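Local structure of murein peptide amidase A (Escherichia coli O157:H7, 5HXD) at residues H19-W31 and R72-C84. The protein probably hydrolyses the gamma-D-glutamyl-diaminopimelate amide bond of the murein tripeptide, as a zinc-dependent M14-family amidase of peptidoglycan breakdown. Numbering follows the deposited sequence.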
ATOM      1  N   HIS A  19       8.475  -4.620  17.096  1.00 53.57           N
ATOM      2  CA  HIS A  19       7.824  -3.317  16.958  1.00 51.28           C
ATOM      3  C   HIS A  19       8.698  -2.175  17.506  1.00 49.53           C
ATOM      4  O   HIS A  19       9.159  -2.260  18.639  1.00 48.96           O
ATOM      5  CB  HIS A  19       6.475  -3.289  17.691  1.00 48.76           C
ATOM      6  CG  HIS A  19       5.463  -4.271  17.172  1.00 60.92           C
ATOM      7  ND1 HIS A  19       5.150  -4.380  15.835  1.00 60.11           N
ATOM      8  CD2 HIS A  19       4.647  -5.128  17.826  1.00 63.48           C
ATOM      9  CE1 HIS A  19       4.210  -5.301  15.684  1.00 57.42           C
ATOM     10  NE2 HIS A  19       3.882  -5.763  16.872  1.00 55.35           N
ATOM     11  N   TYR A  20       8.896  -1.101  16.738  1.00 45.00           N
ATOM     12  CA  TYR A  20       9.531   0.111  17.287  1.00 44.20           C
ATOM     13  C   TYR A  20       8.554   1.278  17.522  1.00 47.85           C
ATOM     14  O   TYR A  20       8.982   2.433  17.641  1.00 45.07           O
ATOM     15  CB  TYR A  20      10.664   0.600  16.382  1.00 43.64           C
ATOM     16  CG  TYR A  20      10.205   1.126  15.031  1.00 46.96           C
ATOM     17  CD1 TYR A  20       9.998   2.482  14.822  1.00 43.11           C
ATOM     18  CD2 TYR A  20       9.995   0.257  13.961  1.00 45.65           C
ATOM     19  CE1 TYR A  20       9.596   2.953  13.596  1.00 44.49           C
ATOM     20  CE2 TYR A  20       9.594   0.718  12.738  1.00 42.00           C
ATOM     21  CZ  TYR A  20       9.391   2.063  12.556  1.00 43.34           C
ATOM     22  OH  TYR A  20       8.994   2.517  11.318  1.00 41.20           O
ATOM     23  N   GLY A  21       7.252   0.991  17.578  1.00 46.17           N
ATOM     24  CA  GLY A  21       6.312   1.997  18.033  1.00 41.13           C
ATOM     25  C   GLY A  21       4.875   1.841  17.589  1.00 43.26           C
ATOM     26  O   GLY A  21       4.421   0.740  17.289  1.00 47.17           O
ATOM     27  N   ARG A  22       4.162   2.968  17.563  1.00 43.33           N
ATOM     28  CA  ARG A  22       2.788   3.052  17.077  1.00 35.66           C
ATOM     29  C   ARG A  22       2.562   4.275  16.160  1.00 40.72           C
ATOM     30  O   ARG A  22       2.974   5.403  16.466  1.00 30.61           O
ATOM     31  CB  ARG A  22       1.806   3.101  18.249  1.00 30.46           C
ATOM     32  CG  ARG A  22       1.677   1.813  19.036  1.00 36.13           C
ATOM     33  CD  ARG A  22       1.061   0.724  18.197  1.00 46.15           C
ATOM     34  NE  ARG A  22       1.140  -0.613  18.796  1.00 50.76           N
ATOM     35  CZ  ARG A  22       0.272  -1.589  18.524  1.00 46.56           C
ATOM     36  NH1 ARG A  22      -0.714  -1.354  17.681  1.00 44.62           N
ATOM     37  NH2 ARG A  22       0.384  -2.790  19.085  1.00 46.61           N
ATOM     38  N   SER A  23       1.888   4.029  15.035  1.00 45.32           N
ATOM     39  CA  SER A  23       1.364   5.090  14.176  1.00 38.19           C
ATOM     40  C   SER A  23       0.340   5.915  14.926  1.00 37.42           C
ATOM     41  O   SER A  23      -0.217   5.474  15.925  1.00 35.67           O
ATOM     42  CB  SER A  23       0.725   4.513  12.898  1.00 41.81           C
ATOM     43  OG  SER A  23      -0.415   3.703  13.176  1.00 42.74           O
ATOM     44  N   LEU A  24       0.095   7.115  14.421  1.00 40.59           N
ATOM     45  CA  LEU A  24      -0.959   7.988  14.924  1.00 41.71           C
ATOM     46  C   LEU A  24      -2.338   7.328  15.128  1.00 39.84           C
ATOM     47  O   LEU A  24      -3.032   7.602  16.108  1.00 43.40           O
ATOM     48  CB  LEU A  24      -1.116   9.161  13.974  1.00 38.10           C
ATOM     49  CG  LEU A  24      -1.995  10.241  14.567  1.00 44.23           C
ATOM     50  CD1 LEU A  24      -1.400  10.773  15.879  1.00 38.41           C
ATOM     51  CD2 LEU A  24      -2.159  11.340  13.555  1.00 44.53           C
ATOM     52  N   LEU A  25      -2.741   6.462  14.207  1.00 41.74           N
ATOM     53  CA  LEU A  25      -4.055   5.827  14.306  1.00 39.83           C
ATOM     54  C   LEU A  25      -4.010   4.510  15.097  1.00 36.06           C
ATOM     55  O   LEU A  25      -5.035   3.859  15.308  1.00 38.70           O
ATOM     56  CB  LEU A  25      -4.648   5.595  12.901  1.00 42.83           C
ATOM     57  CG  LEU A  25      -5.138   6.812  12.088  1.00 44.54           C
ATOM     58  CD1 LEU A  25      -5.965   6.399  10.862  1.00 39.93           C
ATOM     59  CD2 LEU A  25      -5.934   7.791  12.955  1.00 36.28           C
ATOM     60  N   GLY A  26      -2.827   4.109  15.534  1.00 38.73           N
ATOM     61  CA  GLY A  26      -2.723   2.970  16.435  1.00 39.28           C
ATOM     62  C   GLY A  26      -2.136   1.692  15.862  1.00 38.70           C
ATOM     63  O   GLY A  26      -2.094   0.678  16.549  1.00 39.87           O
ATOM     64  N   ALA A  27      -1.681   1.721  14.616  1.00 35.58           N
ATOM     65  CA  ALA A  27      -1.078   0.533  14.025  1.00 36.46           C
ATOM     66  C   ALA A  27       0.325   0.325  14.597  1.00 39.41           C
ATOM     67  O   ALA A  27       0.927   1.268  15.110  1.00 40.89           O
ATOM     68  CB  ALA A  27      -1.030   0.654  12.518  1.00 37.96           C
ATOM     69  N   PRO A  28       0.851  -0.906  14.534  1.00 39.82           N
ATOM     70  CA  PRO A  28       2.226  -0.989  15.043  1.00 43.66           C
ATOM     71  C   PRO A  28       3.234  -0.514  14.016  1.00 41.19           C
ATOM     72  O   PRO A  28       3.014  -0.635  12.810  1.00 40.08           O
ATOM     73  CB  PRO A  28       2.417  -2.479  15.356  1.00 40.37           C
ATOM     74  CG  PRO A  28       1.385  -3.186  14.561  1.00 43.04           C
ATOM     75  CD  PRO A  28       0.252  -2.230  14.293  1.00 39.53           C
ATOM     76  N   LEU A  29       4.323   0.065  14.499  1.00 43.41           N
ATOM     77  CA  LEU A  29       5.477   0.284  13.647  1.00 41.88           C
ATOM     78  C   LEU A  29       6.358  -0.967  13.747  1.00 41.82           C
ATOM     79  O   LEU A  29       6.787  -1.352  14.819  1.00 44.21           O
ATOM     80  CB  LEU A  29       6.194   1.568  14.049  1.00 45.14           C
ATOM     81  CG  LEU A  29       5.285   2.803  13.854  1.00 43.79           C
ATOM     82  CD1 LEU A  29       5.825   4.020  14.568  1.00 37.52           C
ATOM     83  CD2 LEU A  29       5.080   3.117  12.373  1.00 42.01           C
ATOM     84  N   ILE A  30       6.561  -1.627  12.613  1.00 47.38           N
ATOM     85  CA  ILE A  30       7.148  -2.961  12.558  1.00 48.79           C
ATOM     86  C   ILE A  30       8.538  -2.906  11.929  1.00 47.63           C
ATOM     87  O   ILE A  30       8.738  -2.205  10.939  1.00 48.93           O
ATOM     88  CB  ILE A  30       6.236  -3.931  11.743  1.00 43.58           C
ATOM     89  CG1 ILE A  30       4.835  -3.973  12.352  1.00 46.87           C
ATOM     90  CG2 ILE A  30       6.819  -5.322  11.681  1.00 43.23           C
ATOM     91  CD1 ILE A  30       3.746  -4.546  11.421  1.00 42.80           C
ATOM     92  N   TRP A  31       9.496  -3.629  12.501  1.00 45.39           N
ATOM     93  CA  TRP A  31      10.795  -3.768  11.850  1.00 47.55           C
ATOM     94  C   TRP A  31      11.375  -5.152  12.010  1.00 46.80           C
ATOM     95  O   TRP A  31      10.964  -5.939  12.867  1.00 46.36           O
ATOM     96  CB  TRP A  31      11.806  -2.737  12.363  1.00 46.40           C
ATOM     97  CG  TRP A  31      12.255  -2.943  13.768  1.00 49.94           C
ATOM     98  CD1 TRP A  31      11.473  -2.939  14.890  1.00 48.36           C
ATOM     99  CD2 TRP A  31      13.604  -3.155  14.219  1.00 47.25           C
ATOM    100  NE1 TRP A  31      12.251  -3.137  16.008  1.00 51.87           N
ATOM    101  CE2 TRP A  31      13.559  -3.275  15.625  1.00 50.61           C
ATOM    102  CE3 TRP A  31      14.836  -3.254  13.570  1.00 45.16           C
ATOM    103  CZ2 TRP A  31      14.706  -3.492  16.393  1.00 49.43           C
ATOM    104  CZ3 TRP A  31      15.978  -3.459  14.335  1.00 50.27           C
ATOM    105  CH2 TRP A  31      15.905  -3.581  15.732  1.00 51.64           C
ATOM    106  N   ARG A  72      22.078  -9.329   5.926  1.00 48.95           N
ATOM    107  CA  ARG A  72      23.074  -8.531   6.620  1.00 50.38           C
ATOM    108  C   ARG A  72      22.510  -7.249   7.257  1.00 56.34           C
ATOM    109  O   ARG A  72      23.103  -6.701   8.200  1.00 53.01           O
ATOM    110  CB  ARG A  72      24.207  -8.176   5.651  1.00 59.68           C
ATOM    111  CG  ARG A  72      24.723  -9.361   4.837  1.00 63.38           C
ATOM    112  CD  ARG A  72      25.948  -8.983   4.022  1.00 63.61           C
ATOM    113  NE  ARG A  72      27.158  -9.642   4.513  1.00 70.82           N
ATOM    114  CZ  ARG A  72      27.738 -10.689   3.933  1.00 68.61           C
ATOM    115  NH1 ARG A  72      27.230 -11.217   2.823  1.00 63.10           N
ATOM    116  NH2 ARG A  72      28.834 -11.207   4.469  1.00 75.25           N
ATOM    117  N   HIS A  73      21.361  -6.792   6.753  1.00 58.86           N
ATOM    118  CA  HIS A  73      20.848  -5.454   7.058  1.00 53.28           C
ATOM    119  C   HIS A  73      19.433  -5.445   7.647  1.00 49.91           C
ATOM    120  O   HIS A  73      18.613  -6.289   7.318  1.00 49.65           O
ATOM    121  CB  HIS A  73      20.882  -4.592   5.785  1.00 57.11           C
ATOM    122  CG  HIS A  73      22.195  -4.643   5.053  1.00 57.27           C
ATOM    123  ND1 HIS A  73      23.407  -4.510   5.690  1.00 48.93           N
ATOM    124  CD2 HIS A  73      22.480  -4.807   3.736  1.00 56.54           C
ATOM    125  CE1 HIS A  73      24.384  -4.592   4.802  1.00 48.26           C
ATOM    126  NE2 HIS A  73      23.846  -4.774   3.608  1.00 48.28           N
ATOM    127  N   HIS A  74      19.170  -4.474   8.522  1.00 48.76           N
ATOM    128  CA  HIS A  74      17.860  -4.271   9.139  1.00 46.08           C
ATOM    129  C   HIS A  74      16.808  -3.767   8.144  1.00 46.14           C
ATOM    130  O   HIS A  74      17.138  -3.070   7.180  1.00 45.89           O
ATOM    131  CB  HIS A  74      17.953  -3.263  10.291  1.00 46.37           C
ATOM    132  CG  HIS A  74      18.987  -3.595  11.319  1.00 45.53           C
ATOM    133  ND1 HIS A  74      18.924  -4.731  12.094  1.00 50.23           N
ATOM    134  CD2 HIS A  74      20.091  -2.927  11.721  1.00 47.43           C
ATOM    135  CE1 HIS A  74      19.956  -4.760  12.918  1.00 40.79           C
ATOM    136  NE2 HIS A  74      20.680  -3.676  12.712  1.00 42.36           N
ATOM    137  N   VAL A  75      15.539  -4.080   8.404  1.00 47.67           N
ATOM    138  CA  VAL A  75      14.466  -3.764   7.457  1.00 45.44           C
ATOM    139  C   VAL A  75      13.219  -3.181   8.118  1.00 44.48           C
ATOM    140  O   VAL A  75      12.698  -3.736   9.090  1.00 45.96           O
ATOM    141  CB  VAL A  75      14.052  -5.021   6.647  1.00 48.43           C
ATOM    142  CG1 VAL A  75      12.810  -4.736   5.789  1.00 46.31           C
ATOM    143  CG2 VAL A  75      15.219  -5.512   5.781  1.00 41.84           C
ATOM    144  N   VAL A  76      12.773  -2.047   7.578  1.00 40.46           N
ATOM    145  CA  VAL A  76      11.453  -1.475   7.852  1.00 44.56           C
ATOM    146  C   VAL A  76      10.617  -1.410   6.560  1.00 41.81           C
ATOM    147  O   VAL A  76      10.900  -0.613   5.664  1.00 44.17           O
ATOM    148  CB  VAL A  76      11.574  -0.051   8.445  1.00 47.20           C
ATOM    149  CG1 VAL A  76      10.201   0.639   8.513  1.00 38.84           C
ATOM    150  CG2 VAL A  76      12.271  -0.090   9.790  1.00 38.67           C
ATOM    151  N   LEU A  77       9.593  -2.249   6.456  1.00 44.24           N
ATOM    152  CA  LEU A  77       8.765  -2.284   5.245  1.00 38.86           C
ATOM    153  C   LEU A  77       7.907  -1.034   5.082  1.00 42.70           C
ATOM    154  O   LEU A  77       7.740  -0.540   3.967  1.00 45.75           O
ATOM    155  CB  LEU A  77       7.863  -3.513   5.243  1.00 38.13           C
ATOM    156  CG  LEU A  77       8.589  -4.841   5.077  1.00 43.01           C
ATOM    157  CD1 LEU A  77       7.634  -5.994   5.233  1.00 45.44           C
ATOM    158  CD2 LEU A  77       9.221  -4.859   3.720  1.00 45.86           C
ATOM    159  N   CYS A  78       7.361  -0.516   6.178  1.00 39.35           N
ATOM    160  CA  CYS A  78       6.436   0.599   6.062  1.00 38.51           C
ATOM    161  C   CYS A  78       6.597   1.623   7.195  1.00 41.06           C
ATOM    162  O   CYS A  78       6.173   1.403   8.336  1.00 38.70           O
ATOM    163  CB  CYS A  78       5.002   0.063   6.002  1.00 39.96           C
ATOM    164  SG  CYS A  78       3.792   1.226   5.399  1.00 43.49           S
ATOM    165  N   VAL A  79       7.231   2.746   6.865  1.00 39.75           N
ATOM    166  CA  VAL A  79       7.444   3.819   7.827  1.00 37.96           C
ATOM    167  C   VAL A  79       6.092   4.424   8.238  1.00 44.20           C
ATOM    168  O   VAL A  79       5.882   4.775   9.402  1.00 43.31           O
ATOM    169  CB  VAL A  79       8.387   4.907   7.243  1.00 40.08           C
ATOM    170  CG1 VAL A  79       8.356   6.166   8.078  1.00 42.30           C
ATOM    171  CG2 VAL A  79       9.827   4.391   7.132  1.00 39.16           C
ATOM    172  N   ASN A  80       5.157   4.464   7.284  1.00 42.52           N
ATOM    173  CA  ASN A  80       3.886   5.177   7.422  1.00 35.86           C
ATOM    174  C   ASN A  80       2.676   4.273   7.217  1.00 38.85           C
ATOM    175  O   ASN A  80       1.960   4.431   6.253  1.00 38.08           O
ATOM    176  CB  ASN A  80       3.876   6.325   6.410  1.00 38.08           C
ATOM    177  CG  ASN A  80       2.628   7.178   6.461  1.00 37.60           C
ATOM    178  OD1 ASN A  80       1.839   7.108   7.402  1.00 43.97           O
ATOM    179  ND2 ASN A  80       2.458   8.017   5.446  1.00 34.23           N
ATOM    180  N   PRO A  81       2.435   3.321   8.129  1.00 42.28           N
ATOM    181  CA  PRO A  81       1.379   2.322   7.897  1.00 37.03           C
ATOM    182  C   PRO A  81      -0.055   2.871   7.845  1.00 40.24           C
ATOM    183  O   PRO A  81      -0.948   2.163   7.344  1.00 38.76           O
ATOM    184  CB  PRO A  81       1.541   1.360   9.082  1.00 37.96           C
ATOM    185  CG  PRO A  81       2.338   2.077  10.084  1.00 36.47           C
ATOM    186  CD  PRO A  81       3.183   3.065   9.367  1.00 37.20           C
ATOM    187  N   ASP A  82      -0.278   4.085   8.355  1.00 43.06           N
ATOM    188  CA  ASP A  82      -1.577   4.766   8.201  1.00 43.65           C
ATOM    189  C   ASP A  82      -1.687   5.369   6.797  1.00 39.55           C
ATOM    190  O   ASP A  82      -2.767   5.426   6.223  1.00 36.98           O
ATOM    191  CB  ASP A  82      -1.779   5.881   9.246  1.00 41.56           C
ATOM    192  CG  ASP A  82      -1.906   5.360  10.663  1.00 40.68           C
ATOM    193  OD1 ASP A  82      -2.126   4.146  10.866  1.00 37.11           O
ATOM    194  OD2 ASP A  82      -1.792   6.189  11.585  1.00 44.04           O
ATOM    195  N   GLY A  83      -0.556   5.848   6.280  1.00 38.58           N
ATOM    196  CA  GLY A  83      -0.448   6.295   4.904  1.00 36.03           C
ATOM    197  C   GLY A  83      -0.818   5.188   3.928  1.00 40.52           C
ATOM    198  O   GLY A  83      -1.778   5.365   3.161  1.00 38.15           O
ATOM    199  N   CYS A  84      -0.079   4.064   3.962  1.00 36.47           N
ATOM    200  CA  CYS A  84      -0.300   2.927   3.054  1.00 38.29           C
ATOM    201  C   CYS A  84      -1.797   2.484   3.040  1.00 41.75           C
ATOM    202  O   CYS A  84      -2.366   2.235   1.971  1.00 41.70           O
ATOM    203  CB  CYS A  84       0.584   1.697   3.406  1.00 28.88           C
ATOM    204  SG  CYS A  84       2.149   1.902   4.324  1.00 67.38           S
TER
HETATM  205  O   HOH W   1       5.498  -0.022  10.315  1.00 42.65           O
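The carboxylate of Asp82 reaches into the type I turn Ser23–Gly26 and takes two hydrogen bonds there. Leu25 N meets OD2 of Asp82 on its syn side at 2.8 Å, 19° out of the carboxylate plane, while Ser23 OG donates to OD1 from above that plane. The turn belongs to the beta hairpin of strands 18-22 and 28-31 in this M14 carboxypeptidase fold; strand 28-31 runs roughly antiparallel to strand 74-76 (149°), and Val75 bonds the backbone of Phe32. Ser23 OG also accepts from Ala27 N (2.8 Å), so one hydroxyl ties the hairpin loop to the start of helix 81-85. Asn80 caps that helix through a weak bond from Gly83 N to OD1, and a disulfide links Cys84 back to Cys78. The loop also meets the second subunit of the homodimer, Arg22 NH1 bonding Leu25 O of that subunit. The Leu29 side chain crosses the Pro81 ring at about a right angle, CD2 lying 3.6 Å from CD of Pro81. Val76 packs against both Tyr20 and Trp31: CG1 reaches the Tyr20 hydroxyl, CG2 touches Trp31 CB. Farther out, Trp31 and His74 form an offset edge-to-face pair, the edge of Trp31 toward the face of His74, whose ND1 is hydrogen-bonded to Ala34 N.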